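Side-chain contacts in aspartate aminotransferase (Giardia lamblia, PDB 3MEB), which probably catalyses the pyridoxal-phosphate-dependent transfer of an amino group from L-aspartate to 2-oxoglutarate, giving oxaloacetate and L-glutamate: residues Val72-Ala77 against Lys340-Met345; Lys85-Tyr90 against Gly329-Gln334; Pro97-Ala102 against Gln273-Asn278. One frame throughout, in Å; residues are numbered along the deposited sequence.

How the interactions relate
Along the chain the three first segments come in the order 72-77, 85-90, 97-102, and their partners return in reverse: 273-278, 329-334, 340-345. The contacts are therefore concentric and none cross. Interaction 3 closes the innermost loop, bringing the start of helix 97-108 to the end of strand 269-274 beside the cofactor pocket. Interaction 2 encloses it and ties the loop after helix 70-81 to helix 327-337. Interaction 1 is outermost, pairing helix 70-81 with the first turns of helix 340-370. Helix 327-337 is the common neighbour: I332 packs on V72, A75 and E76 of interaction 1, while A330 and Q334 pack on F99 of interaction 3.

Interaction 1: residues Val72-Ala77 against Lys340-Met345; sequences VKEAEA and KRLLQM
E74 on helix 70-81 reaches across to three side chains of helix 340-370, R341, L342 and M345, and following it outward covers the whole contact. Its CB lies 3.6 Å from L342 CD2. CG stays beside the same methyl and adds the thioether, with M345 SD 4.1 Å from E74 CG. The chain then bends at chi2, which turns the carboxylate across the incoming arginine. There the two terminal nitrogens of R341 each take one carboxylate oxygen: NH2 gives a hydrogen bond to E74 OE1 at 3.2 Å, and NH1 gives one to E74 OE2, also at 3.2 Å. A weak third bond runs from R341 NH2 to E74 OE2 at 3.5 Å. This salt bridge is not coplanar. Both oxygens lie close to the guanidinium plane but are met from above the carboxylate plane, and the two flat groups stand 70° apart. R341 gets there by a bend at chi3 (71°), after an extended start. L342 CD2 serves twice, since it also sits 3.8 Å above the guanidinium plane of R341, toward the rim. M345 CE comes within 3.6 Å of E74 OE2. L342 and M345 thus back the ion pair, and R341 is exposed to solvent. The two helix segments run roughly antiparallel, at 147°. Behind them, V72 and A75 pack on I332 of helix 327-337, L342 also touches I78, M345 touches P70, and E76 forms a salt bridge with K88 of the second subunit.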
loop_
_atom_site.group_PDB
_atom_site.type_symbol
_atom_site.label_atom_id
_atom_site.label_comp_id
_atom_site.label_asym_id
_atom_site.label_seq_id
_atom_site.Cartn_x
_atom_site.Cartn_y
_atom_site.Cartn_z
ATOM N N VAL A 72 -14.825 -6.256 -15.646
ATOM C CA VAL A 72 -14.273 -5.038 -15.006
ATOM C C VAL A 72 -14.845 -3.745 -15.615
ATOM O O VAL A 72 -15.193 -2.794 -14.891
ATOM C CB VAL A 72 -12.721 -5.078 -15.020
ATOM C CG1 VAL A 72 -12.117 -3.781 -14.468
ATOM C CG2 VAL A 72 -12.226 -6.385 -14.243
ATOM N N LYS A 73 -15.003 -3.713 -16.938
ATOM C CA LYS A 73 -15.629 -2.562 -17.550
ATOM C C LYS A 73 -17.034 -2.348 -16.951
ATOM O O LYS A 73 -17.422 -1.220 -16.629
ATOM C CB LYS A 73 -15.676 -2.715 -19.091
ATOM N N GLU A 74 -17.806 -3.424 -16.790
ATOM C CA GLU A 74 -19.164 -3.316 -16.214
ATOM C C GLU A 74 -19.142 -2.837 -14.764
ATOM O O GLU A 74 -19.964 -2.007 -14.354
ATOM C CB GLU A 74 -19.903 -4.664 -16.281
ATOM C CG GLU A 74 -20.144 -5.162 -17.716
ATOM C CD GLU A 74 -21.555 -5.040 -18.179
ATOM O OE1 GLU A 74 -22.339 -4.254 -17.614
ATOM O OE2 GLU A 74 -21.880 -5.762 -19.130
ATOM N N ALA A 75 -18.220 -3.404 -13.981
ATOM C CA ALA A 75 -18.050 -3.017 -12.604
ATOM C C ALA A 75 -17.716 -1.530 -12.503
ATOM O O ALA A 75 -18.235 -0.809 -11.646
ATOM C CB ALA A 75 -16.951 -3.860 -11.957
ATOM N N GLU A 76 -16.802 -1.077 -13.348
ATOM C CA GLU A 76 -16.423 0.335 -13.339
ATOM C C GLU A 76 -17.604 1.235 -13.534
ATOM O O GLU A 76 -17.742 2.231 -12.823
ATOM C CB GLU A 76 -15.385 0.682 -14.419
ATOM C CG GLU A 76 -13.931 0.576 -13.982
ATOM C CD GLU A 76 -13.524 1.554 -12.910
ATOM O OE1 GLU A 76 -14.287 2.463 -12.507
ATOM O OE2 GLU A 76 -12.400 1.390 -12.444
ATOM N N ALA A 77 -18.419 0.949 -14.540
ATOM C CA ALA A 77 -19.604 1.751 -14.780
ATOM C C ALA A 77 -20.517 1.762 -13.549
ATOM O O ALA A 77 -21.152 2.787 -13.258
ATOM C CB ALA A 77 -20.353 1.254 -15.991
ATOM N N LYS A 340 -24.330 -12.487 -10.204
ATOM C CA LYS A 340 -24.268 -13.768 -10.917
ATOM C C LYS A 340 -23.829 -13.580 -12.383
ATOM O O LYS A 340 -22.978 -14.328 -12.856
ATOM C CB LYS A 340 -25.640 -14.492 -10.881
ATOM N N ARG A 341 -24.403 -12.589 -13.086
ATOM C CA ARG A 341 -24.075 -12.328 -14.497
ATOM C C ARG A 341 -22.622 -11.865 -14.656
ATOM O O ARG A 341 -21.899 -12.324 -15.536
ATOM C CB ARG A 341 -24.988 -11.238 -15.094
ATOM C CG ARG A 341 -24.800 -11.032 -16.610
ATOM C CD ARG A 341 -25.764 -9.992 -17.219
ATOM N NE ARG A 341 -25.406 -8.636 -16.775
ATOM C CZ ARG A 341 -24.625 -7.773 -17.436
ATOM N NH1 ARG A 341 -24.083 -8.070 -18.626
ATOM N NH2 ARG A 341 -24.402 -6.579 -16.894
ATOM N N LEU A 342 -22.187 -10.939 -13.818
ATOM C CA LEU A 342 -20.804 -10.476 -13.928
ATOM C C LEU A 342 -19.793 -11.558 -13.541
ATOM O O LEU A 342 -18.716 -11.611 -14.131
ATOM C CB LEU A 342 -20.557 -9.192 -13.143
ATOM C CG LEU A 342 -21.387 -7.982 -13.513
ATOM C CD1 LEU A 342 -20.909 -6.788 -12.684
ATOM C CD2 LEU A 342 -21.292 -7.718 -15.003
ATOM N N LEU A 343 -20.125 -12.397 -12.566
ATOM C CA LEU A 343 -19.208 -13.481 -12.168
ATOM C C LEU A 343 -19.050 -14.437 -13.322
ATOM O O LEU A 343 -17.947 -14.825 -13.667
ATOM C CB LEU A 343 -19.693 -14.233 -10.936
ATOM C CG LEU A 343 -18.816 -15.425 -10.481
ATOM C CD1 LEU A 343 -17.351 -15.045 -10.134
ATOM C CD2 LEU A 343 -19.478 -16.122 -9.282
ATOM N N GLN A 344 -20.151 -14.803 -13.965
ATOM C CA GLN A 344 -20.044 -15.671 -15.143
ATOM C C GLN A 344 -19.235 -15.009 -16.264
ATOM O O GLN A 344 -18.395 -15.653 -16.916
ATOM C CB GLN A 344 -21.422 -16.109 -15.651
ATOM C CG GLN A 344 -21.321 -17.210 -16.712
ATOM C CD GLN A 344 -20.506 -18.423 -16.223
ATOM O OE1 GLN A 344 -19.543 -18.845 -16.879
ATOM N NE2 GLN A 344 -20.871 -18.956 -15.054
ATOM N N MET A 345 -19.495 -13.727 -16.499
ATOM C CA MET A 345 -18.732 -12.966 -17.477
ATOM C C MET A 345 -17.247 -12.991 -17.116
ATOM O O MET A 345 -16.404 -13.250 -17.969
ATOM C CB MET A 345 -19.240 -11.524 -17.565
ATOM C CG MET A 345 -18.569 -10.682 -18.671
ATOM S SD MET A 345 -19.165 -8.985 -18.711
ATOM C CE MET A 345 -20.893 -9.258 -19.200
#

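Interaction 2: residues Lys85-Tyr90 against Gly329-Gln334; sequences KYNKEY and GAYIVQ
Y86 drives the edge of its ring into the face of Y331, a T-shaped pair joining the loop after helix 70-81 to helix 327-337 of this fold type I aminotransferase. The ring centroids are 5.0 Å apart and the planes stand at 86°. Y86 CD1 sits over the centre of the Y331 ring, 3.5 Å from Y331 CD1, and Y86 CB makes a CH-pi contact with the same ring. The Y331 ring also runs nearly parallel to that of F96 where the two meet.

At the rim of the ring the contact turns polar. Y331 OH donates a short hydrogen bond to the carbonyl N87 O, at 2.6 Å. One water, 3.3 Å from Y331 OH, donates to it and to K85 O. A second water lies 3.1 Å from Y331 OH, among N87 OD1, E89 O and that phenol oxygen, more acceptors than it has protons for. A further water links Y86 OH to Q334 NE2, 3.0 Å from that nitrogen.

Two turns shape the loop: an inverse gamma turn centred on Y86, then an Asx turn at N87. Farther along, K88 and E89 form salt bridges to the second subunit, and Y90 meets its Y282 edge-to-face. In the Asx turn a chi1 of 72° curls the N87 amide back over its own chain, where N87 OD1 accepts E89 N at 3.0 Å from above the amide plane.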
loop_
_atom_site.group_PDB
_atom_site.type_symbol
_atom_site.label_atom_id
_atom_site.label_comp_id
_atom_site.label_asym_id
_atom_site.label_seq_id
_atom_site.Cartn_x
_atom_site.Cartn_y
_atom_site.Cartn_z
ATOM N N LYS A 85 -22.737 5.759 -2.612
ATOM C CA LYS A 85 -22.660 4.319 -2.293
ATOM C C LYS A 85 -21.192 3.883 -2.309
ATOM O O LYS A 85 -20.672 3.341 -1.332
ATOM C CB LYS A 85 -23.487 3.526 -3.322
ATOM C CG LYS A 85 -23.659 1.990 -3.051
ATOM C CD LYS A 85 -24.567 1.303 -4.066
ATOM C CE LYS A 85 -26.060 1.669 -3.948
ATOM N NZ LYS A 85 -26.895 1.167 -5.115
ATOM N N TYR A 86 -20.509 4.165 -3.413
ATOM C CA TYR A 86 -19.109 3.819 -3.561
ATOM C C TYR A 86 -18.264 5.041 -3.215
ATOM O O TYR A 86 -17.612 5.636 -4.078
ATOM C CB TYR A 86 -18.841 3.272 -4.979
ATOM C CG TYR A 86 -19.595 1.990 -5.212
ATOM C CD1 TYR A 86 -19.117 0.789 -4.704
ATOM C CD2 TYR A 86 -20.822 1.969 -5.871
ATOM C CE1 TYR A 86 -19.805 -0.410 -4.866
ATOM C CE2 TYR A 86 -21.541 0.753 -6.027
ATOM C CZ TYR A 86 -21.007 -0.431 -5.528
ATOM O OH TYR A 86 -21.647 -1.652 -5.644
ATOM N N ASN A 87 -18.287 5.383 -1.928
ATOM C CA ASN A 87 -17.671 6.591 -1.439
ATOM C C ASN A 87 -16.166 6.390 -1.275
ATOM O O ASN A 87 -15.665 5.283 -1.510
ATOM C CB ASN A 87 -18.345 7.081 -0.145
ATOM C CG ASN A 87 -18.044 6.223 1.066
ATOM O OD1 ASN A 87 -16.970 5.653 1.202
ATOM N ND2 ASN A 87 -19.009 6.177 2.003
ATOM N N LYS A 88 -15.457 7.460 -0.903
ATOM C CA LYS A 88 -14.002 7.438 -0.838
ATOM C C LYS A 88 -13.499 7.535 0.592
ATOM O O LYS A 88 -12.377 7.988 0.811
ATOM C CB LYS A 88 -13.436 8.581 -1.718
ATOM C CG LYS A 88 -13.804 8.345 -3.197
ATOM C CD LYS A 88 -13.039 9.217 -4.181
ATOM C CE LYS A 88 -13.617 9.055 -5.614
ATOM N NZ LYS A 88 -13.435 7.670 -6.071
ATOM N N GLU A 89 -14.329 7.131 1.552
ATOM C CA GLU A 89 -13.947 7.173 2.950
ATOM C C GLU A 89 -13.011 6.044 3.261
ATOM O O GLU A 89 -12.843 5.110 2.459
ATOM C CB GLU A 89 -15.172 7.127 3.862
ATOM C CG GLU A 89 -16.220 8.239 3.570
ATOM C CD GLU A 89 -15.589 9.632 3.653
ATOM O OE1 GLU A 89 -14.948 9.883 4.687
ATOM O OE2 GLU A 89 -15.711 10.430 2.700
ATOM N N TYR A 90 -12.358 6.140 4.403
ATOM C CA TYR A 90 -11.467 5.074 4.809
ATOM C C TYR A 90 -12.302 3.777 4.898
ATOM O O TYR A 90 -13.347 3.779 5.535
ATOM C CB TYR A 90 -10.856 5.342 6.163
ATOM C CG TYR A 90 -9.848 6.466 6.253
ATOM C CD1 TYR A 90 -8.664 6.449 5.498
ATOM C CD2 TYR A 90 -10.051 7.527 7.137
ATOM C CE1 TYR A 90 -7.700 7.462 5.625
ATOM C CE2 TYR A 90 -9.097 8.544 7.276
ATOM C CZ TYR A 90 -7.938 8.507 6.512
ATOM O OH TYR A 90 -7.041 9.517 6.647
ATOM N N GLY A 329 -9.916 -1.180 -6.242
ATOM C CA GLY A 329 -9.878 -2.564 -6.689
ATOM C C GLY A 329 -10.816 -3.458 -5.906
ATOM O O GLY A 329 -11.352 -4.442 -6.454
ATOM N N ALA A 330 -10.948 -3.185 -4.614
ATOM C CA ALA A 330 -11.871 -3.959 -3.729
ATOM C C ALA A 330 -13.321 -3.843 -4.202
ATOM O O ALA A 330 -14.070 -4.833 -4.223
ATOM C CB ALA A 330 -11.791 -3.460 -2.283
ATOM N N TYR A 331 -13.717 -2.636 -4.536
ATOM C CA TYR A 331 -15.036 -2.370 -5.143
ATOM C C TYR A 331 -15.237 -3.167 -6.439
ATOM O O TYR A 331 -16.264 -3.866 -6.629
ATOM C CB TYR A 331 -15.171 -0.865 -5.415
ATOM C CG TYR A 331 -15.484 0.067 -4.233
ATOM C CD1 TYR A 331 -16.177 -0.366 -3.109
ATOM C CD2 TYR A 331 -15.164 1.433 -4.312
ATOM C CE1 TYR A 331 -16.503 0.532 -2.059
ATOM C CE2 TYR A 331 -15.477 2.312 -3.303
ATOM C CZ TYR A 331 -16.138 1.877 -2.170
ATOM O OH TYR A 331 -16.450 2.807 -1.193
ATOM N N ILE A 332 -14.238 -3.156 -7.320
ATOM C CA ILE A 332 -14.397 -3.894 -8.585
ATOM C C ILE A 332 -14.622 -5.390 -8.319
ATOM O O ILE A 332 -15.567 -5.979 -8.837
ATOM C CB ILE A 332 -13.215 -3.638 -9.555
ATOM C CG1 ILE A 332 -13.206 -2.127 -9.936
ATOM C CG2 ILE A 332 -13.278 -4.539 -10.833
ATOM C CD1 ILE A 332 -11.933 -1.711 -10.686
ATOM N N VAL A 333 -13.749 -5.993 -7.508
ATOM C CA VAL A 333 -13.826 -7.418 -7.232
ATOM C C VAL A 333 -15.147 -7.830 -6.586
ATOM O O VAL A 333 -15.779 -8.821 -7.006
ATOM C CB VAL A 333 -12.630 -7.874 -6.366
ATOM C CG1 VAL A 333 -12.780 -9.334 -5.920
ATOM C CG2 VAL A 333 -11.346 -7.642 -7.113
ATOM N N GLN A 334 -15.587 -7.082 -5.581
ATOM C CA GLN A 334 -16.789 -7.435 -4.868
ATOM C C GLN A 334 -18.030 -7.265 -5.756
ATOM O O GLN A 334 -18.955 -8.078 -5.704
ATOM C CB GLN A 334 -16.888 -6.632 -3.556
ATOM C CG GLN A 334 -17.422 -5.223 -3.638
ATOM C CD GLN A 334 -17.332 -4.549 -2.284
ATOM O OE1 GLN A 334 -16.393 -4.814 -1.518
ATOM N NE2 GLN A 334 -18.316 -3.705 -1.959
HETATM O O HOH W 1 -18.719 2.320 1.121
HETATM O O HOH W 2 -20.799 -3.612 -3.706
HETATM O O HOH W 3 -14.890 3.623 1.388
#

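Interaction 3: residues Pro97-Ala102 against Gln273-Asn278. With SO4 (sulfate ion), chain E; EDO (1,2-ethanediol), chain H; SO4 (sulfate ion), chain C.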
loop_
_atom_site.group_PDB
_atom_site.type_symbol
_atom_site.label_atom_id
_atom_site.label_comp_id
_atom_site.label_asym_id
_atom_site.label_seq_id
_atom_site.Cartn_x
_atom_site.Cartn_y
_atom_site.Cartn_z
ATOM N N PRO A 97 -16.389 -6.124 4.029
ATOM C CA PRO A 97 -16.841 -7.523 4.183
ATOM C C PRO A 97 -17.228 -8.216 2.886
ATOM O O PRO A 97 -16.855 -9.355 2.703
ATOM C CB PRO A 97 -18.036 -7.392 5.106
ATOM C CG PRO A 97 -17.662 -6.204 5.982
ATOM C CD PRO A 97 -17.035 -5.237 5.005
ATOM N N LEU A 98 -17.957 -7.538 1.988
ATOM C CA LEU A 98 -18.265 -8.107 0.652
ATOM C C LEU A 98 -17.026 -8.505 -0.156
ATOM O O LEU A 98 -17.035 -9.525 -0.804
ATOM C CB LEU A 98 -19.148 -7.154 -0.166
ATOM C CG LEU A 98 -20.591 -6.964 0.312
ATOM C CD1 LEU A 98 -21.341 -5.835 -0.493
ATOM C CD2 LEU A 98 -21.348 -8.280 0.251
ATOM N N PHE A 99 -15.965 -7.705 -0.110
ATOM C CA PHE A 99 -14.704 -8.035 -0.757
ATOM C C PHE A 99 -14.081 -9.275 -0.095
ATOM O O PHE A 99 -13.699 -10.240 -0.772
ATOM C CB PHE A 99 -13.709 -6.857 -0.754
ATOM C CG PHE A 99 -12.314 -7.269 -1.125
ATOM C CD1 PHE A 99 -11.974 -7.466 -2.455
ATOM C CD2 PHE A 99 -11.360 -7.517 -0.148
ATOM C CE1 PHE A 99 -10.733 -7.906 -2.805
ATOM C CE2 PHE A 99 -10.103 -7.920 -0.483
ATOM C CZ PHE A 99 -9.766 -8.126 -1.803
ATOM N N LEU A 100 -14.026 -9.271 1.227
ATOM C CA LEU A 100 -13.427 -10.411 1.953
ATOM C C LEU A 100 -14.216 -11.690 1.623
ATOM O O LEU A 100 -13.644 -12.755 1.331
ATOM C CB LEU A 100 -13.427 -10.130 3.456
ATOM C CG LEU A 100 -12.512 -8.986 3.891
ATOM C CD1 LEU A 100 -12.700 -8.684 5.374
ATOM C CD2 LEU A 100 -11.091 -9.314 3.594
ATOM N N GLU A 101 -15.539 -11.578 1.623
ATOM C CA GLU A 101 -16.363 -12.710 1.229
ATOM C C GLU A 101 -16.060 -13.117 -0.214
ATOM O O GLU A 101 -15.950 -14.304 -0.489
ATOM C CB GLU A 101 -17.854 -12.414 1.361
ATOM C CG GLU A 101 -18.695 -13.635 0.994
ATOM C CD GLU A 101 -20.196 -13.414 1.044
ATOM O OE1 GLU A 101 -20.672 -12.312 1.469
ATOM O OE2 GLU A 101 -20.868 -14.384 0.630
ATOM N N ALA A 102 -15.938 -12.142 -1.124
ATOM C CA ALA A 102 -15.623 -12.433 -2.530
ATOM C C ALA A 102 -14.277 -13.196 -2.584
ATOM O O ALA A 102 -14.155 -14.237 -3.243
ATOM C CB ALA A 102 -15.528 -11.091 -3.358
ATOM N N GLN A 273 -3.123 -13.752 -1.904
ATOM C CA GLN A 273 -4.013 -13.877 -3.078
ATOM C C GLN A 273 -4.039 -12.582 -3.877
ATOM O O GLN A 273 -4.485 -11.559 -3.356
ATOM C CB GLN A 273 -5.406 -14.262 -2.589
ATOM C CG GLN A 273 -6.497 -14.308 -3.703
ATOM C CD GLN A 273 -7.891 -14.541 -3.148
ATOM O OE1 GLN A 273 -8.185 -14.187 -2.001
ATOM N NE2 GLN A 273 -8.764 -15.096 -3.966
ATOM N N SER A 274 -3.527 -12.603 -5.102
ATOM C CA SER A 274 -3.474 -11.407 -5.986
ATOM C C SER A 274 -4.588 -11.416 -7.023
ATOM O O SER A 274 -4.904 -12.475 -7.591
ATOM C CB SER A 274 -2.114 -11.364 -6.707
ATOM O OG SER A 274 -2.122 -10.527 -7.876
ATOM N N PHE A 275 -5.193 -10.256 -7.242
ATOM C CA PHE A 275 -6.145 -10.045 -8.344
ATOM C C PHE A 275 -5.540 -9.168 -9.470
ATOM O O PHE A 275 -6.243 -8.682 -10.358
ATOM C CB PHE A 275 -7.442 -9.444 -7.797
ATOM C CG PHE A 275 -8.107 -10.288 -6.716
ATOM C CD1 PHE A 275 -8.387 -11.619 -6.951
ATOM C CD2 PHE A 275 -8.422 -9.752 -5.460
ATOM C CE1 PHE A 275 -8.998 -12.431 -5.944
ATOM C CE2 PHE A 275 -9.014 -10.537 -4.452
ATOM C CZ PHE A 275 -9.319 -11.885 -4.712
ATOM N N SER A 276 -4.217 -9.061 -9.502
ATOM C CA SER A 276 -3.541 -8.297 -10.563
ATOM C C SER A 276 -3.714 -8.924 -11.953
ATOM O O SER A 276 -3.914 -8.207 -12.961
ATOM C CB SER A 276 -2.048 -8.192 -10.290
ATOM O OG SER A 276 -1.785 -7.304 -9.223
ATOM N N LYS A 277 -3.611 -10.243 -12.024
ATOM C CA LYS A 277 -3.575 -10.899 -13.318
ATOM C C LYS A 277 -4.940 -11.441 -13.716
ATOM O O LYS A 277 -5.401 -11.192 -14.822
ATOM C CB LYS A 277 -2.531 -12.004 -13.332
ATOM C CG LYS A 277 -1.088 -11.469 -13.265
ATOM C CD LYS A 277 -0.519 -11.625 -11.919
ATOM C CE LYS A 277 1.008 -11.549 -11.975
ATOM N NZ LYS A 277 1.571 -10.290 -12.543
ATOM N N ASN A 278 -5.591 -12.194 -12.828
ATOM C CA ASN A 278 -6.882 -12.745 -13.188
ATOM C C ASN A 278 -7.982 -11.685 -13.403
ATOM O O ASN A 278 -8.750 -11.815 -14.363
ATOM C CB ASN A 278 -7.337 -13.894 -12.265
ATOM C CG ASN A 278 -7.302 -13.554 -10.797
ATOM O OD1 ASN A 278 -7.336 -12.395 -10.389
ATOM N ND2 ASN A 278 -7.197 -14.615 -9.961
HETATM S S SO4 E . 1.272 -8.155 -7.390
HETATM O O1 SO4 E . 0.475 -9.284 -6.970
HETATM O O2 SO4 E . 2.330 -8.679 -8.222
HETATM O O3 SO4 E . 0.483 -7.244 -8.217
HETATM O O4 SO4 E . 1.878 -7.505 -6.245
HETATM C C1 EDO H . -19.720 -14.911 -3.100
HETATM O O1 EDO H . -20.158 -15.427 -1.832
HETATM C C2 EDO H . -20.551 -15.529 -4.201
HETATM O O2 EDO H . -21.668 -16.158 -3.573
HETATM S S SO4 C . 5.921 -10.750 -12.921
HETATM O O1 SO4 C . 6.675 -11.934 -12.453
HETATM O O2 SO4 C . 6.391 -10.265 -14.210
HETATM O O3 SO4 C . 4.522 -11.105 -12.971
HETATM O O4 SO4 C . 6.112 -9.734 -11.910
#
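Behind the pyridoxal-phosphate pocket, with its side chain about 8 Å from the bound cofactor, F275 meets F99 from helix 97-108. The rings meet at their rims without either covering the other, with F99 CE1 3.5 Å from F275 CE2 and F99 CZ 3.7 Å from the same atom. Their planes stand at 90°, and the centroids lie 5.9 Å apart. F99 reaches across because its CG is anti to the backbone N (chi1 167°), swinging the ring off the side of its helix. Both rings are buried; A330 and Q334 also press on F99, while A103 and L106 pack on F275.

In the fold type I large domain, F275 follows strand 269-274 of the seven-stranded mixed sheet, between cofactor-binding residues S274 and S276. An ST turn sets this loop: S276 N donates to S274 OG at 3.0 Å. S274 and S276 face a sulfate also held by T129 and R285, residues of the same pocket. K277, a cofactor-binding residue and probably the family's Schiff-base lysine, donates from NZ to O3 of a second sulfate at 3.1 Å (both ions probably from the crystallisation liquor) and is bonded to Y90 OH of the second subunit.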